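Local coordinates for MHC class I-like protein MILL2 (Mus musculus, PDB 6A97) that is a GPI-anchored member of the MHC class I family that binds heparan sulfate proteoglycans on the surface of fibroblasts, at residues F140-V152 with W164-L178. Sequence-based numbering, arbitrary orientation.
Sequences FLTFDQKTLTWTV and WKTHAPRADLVKTFL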
loop_
_atom_site.group_PDB
_atom_site.type_symbol
_atom_site.label_atom_id
_atom_site.label_comp_id
_atom_site.label_asym_id
_atom_site.label_seq_id
_atom_site.Cartn_x
_atom_site.Cartn_y
_atom_site.Cartn_z
ATOM N N PHE A 140 -23.390 -19.128 8.037
ATOM C CA PHE A 140 -24.352 -20.179 8.355
ATOM C C PHE A 140 -23.813 -21.001 9.520
ATOM O O PHE A 140 -24.310 -20.903 10.641
ATOM C CB PHE A 140 -24.608 -21.055 7.119
ATOM C CG PHE A 140 -25.504 -22.245 7.366
ATOM C CD1 PHE A 140 -26.455 -22.236 8.376
ATOM C CD2 PHE A 140 -25.392 -23.380 6.571
ATOM C CE1 PHE A 140 -27.271 -23.333 8.592
ATOM C CE2 PHE A 140 -26.211 -24.481 6.781
ATOM C CZ PHE A 140 -27.149 -24.457 7.794
ATOM N N LEU A 141 -22.780 -21.793 9.254
ATOM C CA LEU A 141 -22.135 -22.578 10.300
ATOM C C LEU A 141 -20.629 -22.348 10.315
ATOM O O LEU A 141 -20.035 -21.959 9.309
ATOM C CB LEU A 141 -22.431 -24.070 10.118
ATOM C CG LEU A 141 -23.900 -24.500 10.041
ATOM C CD1 LEU A 141 -24.008 -26.004 9.844
ATOM C CD2 LEU A 141 -24.673 -24.071 11.288
ATOM N N THR A 142 -20.015 -22.592 11.464
ATOM C CA THR A 142 -18.569 -22.502 11.602
ATOM C C THR A 142 -18.092 -23.604 12.533
ATOM O O THR A 142 -18.634 -23.774 13.626
ATOM C CB THR A 142 -18.126 -21.133 12.158
ATOM O OG1 THR A 142 -18.400 -20.109 11.194
ATOM C CG2 THR A 142 -16.631 -21.138 12.484
ATOM N N PHE A 143 -17.086 -24.361 12.108
ATOM C CA PHE A 143 -16.577 -25.434 12.949
ATOM C C PHE A 143 -15.578 -24.886 13.963
ATOM O O PHE A 143 -14.576 -24.271 13.600
ATOM C CB PHE A 143 -15.932 -26.538 12.105
ATOM C CG PHE A 143 -15.531 -27.744 12.905
ATOM C CD1 PHE A 143 -16.486 -28.646 13.346
ATOM C CD2 PHE A 143 -14.202 -27.971 13.225
ATOM C CE1 PHE A 143 -16.125 -29.752 14.091
ATOM C CE2 PHE A 143 -13.832 -29.079 13.967
ATOM C CZ PHE A 143 -14.795 -29.970 14.400
ATOM N N ASP A 144 -15.864 -25.111 15.242
ATOM C CA ASP A 144 -15.013 -24.603 16.312
ATOM C C ASP A 144 -13.853 -25.561 16.568
ATOM O O ASP A 144 -14.046 -26.649 17.109
ATOM C CB ASP A 144 -15.830 -24.392 17.589
ATOM C CG ASP A 144 -15.079 -23.594 18.642
ATOM O OD1 ASP A 144 -15.607 -22.547 19.077
ATOM O OD2 ASP A 144 -13.967 -24.008 19.038
ATOM N N GLN A 145 -12.653 -25.144 16.177
ATOM C CA GLN A 145 -11.458 -25.977 16.284
ATOM C C GLN A 145 -11.177 -26.411 17.720
ATOM O O GLN A 145 -10.797 -27.557 17.968
ATOM C CB GLN A 145 -10.246 -25.231 15.722
ATOM C CG GLN A 145 -10.411 -24.797 14.278
ATOM C CD GLN A 145 -10.570 -25.979 13.339
ATOM O OE1 GLN A 145 -11.406 -25.959 12.434
ATOM N NE2 GLN A 145 -9.763 -27.017 13.548
ATOM N N LYS A 146 -11.358 -25.490 18.661
ATOM C CA LYS A 146 -11.127 -25.782 20.073
ATOM C C LYS A 146 -12.185 -26.731 20.628
ATOM O O LYS A 146 -11.868 -27.704 21.313
ATOM C CB LYS A 146 -11.109 -24.486 20.893
ATOM C CG LYS A 146 -10.034 -23.497 20.474
ATOM C CD LYS A 146 -8.646 -24.028 20.804
ATOM C CE LYS A 146 -7.567 -23.025 20.441
ATOM N NZ LYS A 146 -7.446 -22.872 18.962
ATOM N N THR A 147 -13.442 -26.442 20.313
ATOM C CA THR A 147 -14.578 -27.153 20.886
ATOM C C THR A 147 -14.873 -28.473 20.159
ATOM O O THR A 147 -15.376 -29.423 20.763
ATOM C CB THR A 147 -15.831 -26.237 20.874
ATOM O OG1 THR A 147 -15.674 -25.213 21.865
ATOM C CG2 THR A 147 -17.096 -27.008 21.183
ATOM N N LEU A 148 -14.523 -28.526 18.873
ATOM C CA LEU A 148 -14.829 -29.661 17.991
ATOM C C LEU A 148 -16.333 -29.831 17.804
ATOM O O LEU A 148 -16.840 -30.949 17.735
ATOM C CB LEU A 148 -14.215 -30.966 18.514
ATOM C CG LEU A 148 -12.694 -31.007 18.663
ATOM C CD1 LEU A 148 -12.243 -32.411 19.035
ATOM C CD2 LEU A 148 -12.012 -30.539 17.385
ATOM N N THR A 149 -17.039 -28.711 17.715
ATOM C CA THR A 149 -18.473 -28.721 17.456
ATOM C C THR A 149 -18.808 -27.585 16.494
ATOM O O THR A 149 -18.045 -26.627 16.360
ATOM C CB THR A 149 -19.294 -28.574 18.765
ATOM O OG1 THR A 149 -18.703 -29.373 19.798
ATOM C CG2 THR A 149 -20.741 -29.009 18.564
ATOM N N TRP A 150 -19.946 -27.693 15.823
ATOM C CA TRP A 150 -20.388 -26.657 14.903
ATOM C C TRP A 150 -21.088 -25.494 15.605
ATOM O O TRP A 150 -21.966 -25.683 16.452
ATOM C CB TRP A 150 -21.309 -27.261 13.849
ATOM C CG TRP A 150 -20.575 -28.109 12.864
ATOM C CD1 TRP A 150 -20.395 -29.462 12.918
ATOM C CD2 TRP A 150 -19.912 -27.661 11.677
ATOM N NE1 TRP A 150 -19.667 -29.886 11.831
ATOM C CE2 TRP A 150 -19.355 -28.801 11.054
ATOM C CE3 TRP A 150 -19.737 -26.410 11.075
ATOM C CZ2 TRP A 150 -18.633 -28.724 9.862
ATOM C CZ3 TRP A 150 -19.022 -26.335 9.889
ATOM C CH2 TRP A 150 -18.480 -27.486 9.293
ATOM N N THR A 151 -20.689 -24.285 15.236
ATOM C CA THR A 151 -21.330 -23.077 15.731
ATOM C C THR A 151 -22.325 -22.549 14.705
ATOM O O THR A 151 -21.991 -22.417 13.527
ATOM C CB THR A 151 -20.291 -21.986 16.045
ATOM O OG1 THR A 151 -19.371 -22.471 17.028
ATOM C CG2 THR A 151 -20.968 -20.717 16.561
ATOM N N VAL A 152 -23.547 -22.257 15.141
ATOM C CA VAL A 152 -24.497 -21.558 14.278
ATOM C C VAL A 152 -24.219 -20.050 14.329
ATOM O O VAL A 152 -24.275 -19.438 15.395
ATOM C CB VAL A 152 -25.945 -21.842 14.683
ATOM C CG1 VAL A 152 -26.900 -20.992 13.865
ATOM C CG2 VAL A 152 -26.254 -23.321 14.512
ATOM N N TRP A 164 -28.863 -28.205 13.844
ATOM C CA TRP A 164 -27.726 -28.115 12.930
ATOM C C TRP A 164 -26.457 -28.687 13.550
ATOM O O TRP A 164 -25.569 -29.147 12.836
ATOM C CB TRP A 164 -27.490 -26.662 12.480
ATOM C CG TRP A 164 -28.568 -26.159 11.566
ATOM C CD1 TRP A 164 -29.439 -25.139 11.812
ATOM C CD2 TRP A 164 -28.915 -26.678 10.273
ATOM N NE1 TRP A 164 -30.300 -24.983 10.753
ATOM C CE2 TRP A 164 -30.003 -25.917 9.797
ATOM C CE3 TRP A 164 -28.410 -27.707 9.473
ATOM C CZ2 TRP A 164 -30.588 -26.148 8.555
ATOM C CZ3 TRP A 164 -28.996 -27.940 8.243
ATOM C CH2 TRP A 164 -30.072 -27.161 7.793
ATOM N N LYS A 165 -26.366 -28.666 14.876
ATOM C CA LYS A 165 -25.216 -29.264 15.548
ATOM C C LYS A 165 -25.155 -30.779 15.317
ATOM O O LYS A 165 -24.087 -31.383 15.416
ATOM C CB LYS A 165 -25.246 -28.968 17.051
ATOM C CG LYS A 165 -24.735 -27.584 17.434
ATOM C CD LYS A 165 -24.727 -27.409 18.945
ATOM C CE LYS A 165 -24.348 -25.990 19.357
ATOM N NZ LYS A 165 -22.909 -25.670 19.132
ATOM N N THR A 166 -26.296 -31.387 15.003
ATOM C CA THR A 166 -26.356 -32.835 14.806
ATOM C C THR A 166 -26.357 -33.248 13.334
ATOM O O THR A 166 -25.992 -34.377 13.006
ATOM C CB THR A 166 -27.605 -33.451 15.475
ATOM O OG1 THR A 166 -28.776 -33.121 14.719
ATOM C CG2 THR A 166 -27.756 -32.953 16.905
ATOM N N HIS A 167 -26.768 -32.345 12.449
ATOM C CA HIS A 167 -26.862 -32.673 11.026
ATOM C C HIS A 167 -25.677 -32.145 10.224
ATOM O O HIS A 167 -25.535 -32.453 9.042
ATOM C CB HIS A 167 -28.168 -32.136 10.438
ATOM C CG HIS A 167 -29.388 -32.847 10.934
ATOM N ND1 HIS A 167 -30.055 -32.468 12.078
ATOM C CD2 HIS A 167 -30.058 -33.915 10.442
ATOM C CE1 HIS A 167 -31.086 -33.273 12.270
ATOM N NE2 HIS A 167 -31.111 -34.159 11.291
ATOM N N ALA A 168 -24.835 -31.347 10.870
ATOM C CA ALA A 168 -23.620 -30.845 10.241
ATOM C C ALA A 168 -22.579 -31.967 10.183
ATOM O O ALA A 168 -22.687 -32.934 10.936
ATOM C CB ALA A 168 -23.092 -29.635 11.009
ATOM N N PRO A 169 -21.577 -31.853 9.284
ATOM C CA PRO A 169 -20.531 -32.880 9.133
ATOM C C PRO A 169 -19.976 -33.400 10.461
ATOM O O PRO A 169 -19.601 -32.602 11.321
ATOM C CB PRO A 169 -19.442 -32.145 8.348
ATOM C CG PRO A 169 -20.199 -31.185 7.497
ATOM C CD PRO A 169 -21.401 -30.754 8.314
ATOM N N ARG A 170 -19.939 -34.723 10.618
ATOM C CA ARG A 170 -19.507 -35.350 11.867
ATOM C C ARG A 170 -18.138 -34.846 12.302
ATOM O O ARG A 170 -17.205 -34.773 11.501
ATOM C CB ARG A 170 -19.491 -36.875 11.729
ATOM C CG ARG A 170 -20.878 -37.497 11.643
ATOM C CD ARG A 170 -20.910 -38.916 12.202
ATOM N NE ARG A 170 -20.235 -39.886 11.342
ATOM C CZ ARG A 170 -19.048 -40.421 11.610
ATOM N NH1 ARG A 170 -18.403 -40.076 12.715
ATOM N NH2 ARG A 170 -18.506 -41.300 10.776
ATOM N N ALA A 171 -18.034 -34.498 13.579
ATOM C CA ALA A 171 -16.847 -33.837 14.115
ATOM C C ALA A 171 -15.569 -34.655 13.938
ATOM O O ALA A 171 -14.502 -34.095 13.687
ATOM C CB ALA A 171 -17.054 -33.509 15.592
ATOM N N ASP A 172 -15.666 -35.973 14.074
ATOM C CA ASP A 172 -14.473 -36.803 13.953
ATOM C C ASP A 172 -13.996 -36.849 12.501
ATOM O O ASP A 172 -12.796 -36.882 12.241
ATOM C CB ASP A 172 -14.726 -38.218 14.482
ATOM C CG ASP A 172 -15.786 -38.952 13.699
ATOM O OD1 ASP A 172 -16.874 -38.380 13.479
ATOM O OD2 ASP A 172 -15.530 -40.104 13.293
ATOM N N LEU A 173 -14.934 -36.842 11.558
ATOM C CA LEU A 173 -14.578 -36.794 10.145
ATOM C C LEU A 173 -13.959 -35.447 9.791
ATOM O O LEU A 173 -12.957 -35.381 9.078
ATOM C CB LEU A 173 -15.800 -37.059 9.262
ATOM C CG LEU A 173 -16.424 -38.451 9.367
ATOM C CD1 LEU A 173 -17.543 -38.610 8.342
ATOM C CD2 LEU A 173 -15.361 -39.538 9.200
ATOM N N VAL A 174 -14.565 -34.376 10.296
ATOM C CA VAL A 174 -14.068 -33.026 10.061
ATOM C C VAL A 174 -12.629 -32.883 10.536
ATOM O O VAL A 174 -11.767 -32.385 9.808
ATOM C CB VAL A 174 -14.943 -31.966 10.775
ATOM C CG1 VAL A 174 -14.287 -30.593 10.710
ATOM C CG2 VAL A 174 -16.342 -31.931 10.170
ATOM N N LYS A 175 -12.369 -33.344 11.757
ATOM C CA LYS A 175 -11.069 -33.119 12.373
ATOM C C LYS A 175 -9.970 -33.918 11.671
ATOM O O LYS A 175 -8.857 -33.423 11.517
ATOM C CB LYS A 175 -11.113 -33.449 13.875
ATOM C CG LYS A 175 -10.370 -34.710 14.288
ATOM C CD LYS A 175 -10.237 -34.809 15.800
ATOM C CE LYS A 175 -9.331 -33.708 16.339
ATOM N NZ LYS A 175 -9.175 -33.782 17.818
ATOM N N THR A 176 -10.273 -35.136 11.226
ATOM C CA THR A 176 -9.265 -35.922 10.520
ATOM C C THR A 176 -8.918 -35.233 9.208
ATOM O O THR A 176 -7.746 -35.103 8.855
ATOM C CB THR A 176 -9.725 -37.369 10.237
ATOM O OG1 THR A 176 -10.888 -37.354 9.402
ATOM C CG2 THR A 176 -10.024 -38.109 11.535
ATOM N N PHE A 177 -9.941 -34.765 8.501
ATOM C CA PHE A 177 -9.711 -34.072 7.237
ATOM C C PHE A 177 -8.898 -32.790 7.425
ATOM O O PHE A 177 -7.951 -32.541 6.682
ATOM C CB PHE A 177 -11.032 -33.747 6.542
ATOM C CG PHE A 177 -10.857 -33.201 5.154
ATOM C CD1 PHE A 177 -10.713 -34.056 4.074
ATOM C CD2 PHE A 177 -10.812 -31.834 4.931
ATOM C CE1 PHE A 177 -10.538 -33.557 2.794
ATOM C CE2 PHE A 177 -10.637 -31.332 3.655
ATOM C CZ PHE A 177 -10.503 -32.194 2.585
ATOM N N LEU A 178 -9.259 -31.983 8.418
ATOM C CA LEU A 178 -8.575 -30.707 8.619
ATOM C C LEU A 178 -7.194 -30.853 9.251
ATOM O O LEU A 178 -6.292 -30.071 8.953
ATOM C CB LEU A 178 -9.425 -29.768 9.478
ATOM C CG LEU A 178 -10.739 -29.269 8.880
ATOM C CD1 LEU A 178 -11.406 -28.297 9.837
ATOM C CD2 LEU A 178 -10.498 -28.613 7.524
#
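The indole of Trp150 fits into the bend of segment 164-178, where residues 168-170 break the helix, and packs against Ala168 and Pro169. Ala168 is small enough to set its methyl directly on the five-membered ring, CB lying 3.4 Å from the ring centroid, while Phe143 CD1 covers the opposite face. At the indole edge NE1 donates to Pro169 O (2.8 Å), in the carbonyl plane and on a lone pair, which satisfies the buried N-H and fixes the rotation of the ring.

Farther along the second helix, Val174 drops CG1 almost centrally onto the Phe143 ring, 3.5 Å from its centroid; with CG1 anti to the backbone N (chi1 171°), the branched side chain still sends CG2 toward Trp150 CZ2. At the other end, Phe140 thrusts its CZ edge into the face of Trp164, planes at 85°, and Leu141 wedges one methyl against Trp164 CB and the other against Ala168. Lys165 reaches over to the backbone of edge strand 149-152, its chain bent at the last torsion, and gives NZ to Trp150 O (2.8 Å).

The contact thus seats the broken alpha-2 helix of the MHC class I platform on its last two strands, with Trp131 of strand 127-135 edge-to-face against Trp150 and helix 98-104 touching Phe140 and Trp164.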